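PDB 1VQS: hypothetical protein AGR_L_1239 from Agrobacterium tumefaciens str. C58, which is of unknown function but belongs to the NIPSNAP family and adopts a ferredoxin-like fold of the dimeric alpha-beta barrel clan. Local coordinates for residues 20-23 against 24-28. Numbering follows the deposited sequence. Where two conformers were deposited one is given.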
loop_
_atom_site.group_PDB
_atom_site.type_symbol
_atom_site.label_atom_id
_atom_site.label_comp_id
_atom_site.label_asym_id
_atom_site.label_seq_id
_atom_site.Cartn_x
_atom_site.Cartn_y
_atom_site.Cartn_z
ATOM N N TYR B 20 6.147 -10.238 10.004
ATOM C CA TYR B 20 5.353 -11.282 9.315
ATOM C C TYR B 20 3.888 -10.992 9.511
ATOM O O TYR B 20 3.456 -10.695 10.644
ATOM C CB TYR B 20 5.614 -12.693 9.877
ATOM C CG TYR B 20 7.048 -13.152 9.938
ATOM C CD1 TYR B 20 7.984 -12.654 9.067
ATOM C CD2 TYR B 20 7.453 -14.159 10.828
ATOM C CE1 TYR B 20 9.303 -13.087 9.089
ATOM C CE2 TYR B 20 8.773 -14.597 10.849
ATOM C CZ TYR B 20 9.683 -14.051 9.959
ATOM O OH TYR B 20 11.028 -14.424 9.951
ATOM N N ARG B 21 3.114 -11.172 8.442
ATOM C CA ARG B 21 1.676 -11.263 8.539
ATOM C C ARG B 21 1.288 -12.720 8.475
ATOM O O ARG B 21 1.584 -13.393 7.493
ATOM C CB ARG B 21 0.966 -10.499 7.420
ATOM C CG ARG B 21 -0.552 -10.457 7.605
ATOM C CD ARG B 21 -1.229 -9.915 6.370
ATOM N NE ARG B 21 -1.480 -10.963 5.387
ATOM C CZ ARG B 21 -1.540 -10.749 4.083
ATOM N NH1 ARG B 21 -1.328 -9.546 3.595
ATOM N NH2 ARG B 21 -1.836 -11.739 3.276
ATOM N N LEU B 22 0.660 -13.228 9.532
ATOM C CA LEU B 22 0.231 -14.604 9.558
ATOM C C LEU B 22 -1.155 -14.824 8.968
ATOM O O LEU B 22 -1.978 -13.919 8.871
ATOM C CB LEU B 22 0.217 -15.170 10.996
ATOM C CG LEU B 22 1.472 -14.953 11.839
ATOM C CD1 LEU B 22 1.381 -15.774 13.134
ATOM C CD2 LEU B 22 2.720 -15.335 11.088
ATOM N N LYS B 23 -1.401 -16.085 8.617
ATOM C CA LYS B 23 -2.746 -16.582 8.381
ATOM C C LYS B 23 -3.661 -16.132 9.537
ATOM O O LYS B 23 -3.285 -16.198 10.711
ATOM C CB LYS B 23 -2.690 -18.124 8.351
ATOM C CG LYS B 23 -3.994 -18.876 8.654
ATOM C CD LYS B 23 -4.944 -18.759 7.474
ATOM C CE LYS B 23 -6.303 -19.413 7.709
ATOM N NZ LYS B 23 -7.150 -18.729 8.749
ATOM N N ASN B 24 -4.859 -15.654 9.185
ATOM C CA ASN B 24 -5.753 -15.154 10.205
ATOM C C ASN B 24 -6.024 -16.208 11.280
ATOM O O ASN B 24 -6.433 -17.332 10.979
ATOM C CB ASN B 24 -7.065 -14.683 9.614
ATOM C CG ASN B 24 -7.979 -14.105 10.661
ATOM O OD1 ASN B 24 -7.706 -13.019 11.201
ATOM N ND2 ASN B 24 -9.064 -14.830 10.969
ATOM N N GLY B 25 -5.784 -15.792 12.519
ATOM C CA GLY B 25 -6.007 -16.581 13.714
ATOM C C GLY B 25 -4.865 -17.489 14.106
ATOM O O GLY B 25 -4.986 -18.253 15.062
ATOM N N ALA B 26 -3.758 -17.430 13.369
ATOM C CA ALA B 26 -2.638 -18.340 13.592
ATOM C C ALA B 26 -1.655 -17.950 14.693
ATOM O O ALA B 26 -0.747 -18.724 14.982
ATOM C CB ALA B 26 -1.880 -18.521 12.306
ATOM N N ILE B 27 -1.784 -16.764 15.288
ATOM C CA ILE B 27 -0.788 -16.334 16.289
ATOM C C ILE B 27 -0.578 -17.353 17.420
ATOM O O ILE B 27 0.558 -17.733 17.692
ATOM C CB ILE B 27 -1.061 -14.923 16.837
ATOM C CG1 ILE B 27 -0.644 -13.851 15.817
ATOM C CG2 ILE B 27 -0.226 -14.651 18.120
ATOM C CD1 ILE B 27 -0.991 -12.422 16.249
ATOM N N PRO B 28 -1.650 -17.818 18.062
ATOM C CA PRO B 28 -1.406 -18.773 19.166
ATOM C C PRO B 28 -0.681 -20.046 18.721
ATOM O O PRO B 28 0.254 -20.474 19.420
ATOM C CB PRO B 28 -2.811 -19.084 19.699
ATOM C CG PRO B 28 -3.645 -17.888 19.296
ATOM C CD PRO B 28 -3.072 -17.459 17.955
#
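Lys23 to Ala26 form a type II beta turn, closed by a hydrogen bond from Ala26 N to Lys23 O at 3.0 Å, with an N-H...O angle of 152° and the donor tilted from the carbonyl plane. Gly25 takes the third position of the turn with a positive phi of 86°, the left-handed conformation a type II turn needs there. The Lys23 side chain runs forward alongside Asn24: CG lies anti to the backbone N, and bends at chi2 and chi4 carry the aliphatic chain past Asn24 N, with CG 3.4 Å from that nitrogen. In the conformer described, NZ then reaches Asn24 O at 2.7 Å, in the carbonyl plane and on a lone pair. The same ammonium group forms a salt bridge with Asp97 of a second subunit, so the group that bonds a carbonyl of the turn also reaches across the subunit interface. The methyl of Ala26 lies close to Lys23 O (CB to O 3.1 Å) and also packs against Leu22 CB at 4.2 Å. This is the first beta-alpha connection of the ferredoxin-like fold, taking the chain from strand 14-22, an inner strand of the antiparallel sheet, into helix 27-46. Leu22 bridges the two elements: its CD1 meets CA and, in the conformer described, CG1 of Ile27, both at 3.9 Å, the two side chains crossing at about a right angle, and the Leu22 side chain also touches Tyr30 of the helix and Ile99 of strand 99-109. Asn24 is held by its amide: OD1 accepts a hydrogen bond from Asn61 ND2 and ND2 donates to Arg96 O of the second subunit, while Asn61 OD1 receives Gly25 N, tying the turn to the residue just before strand 62-69.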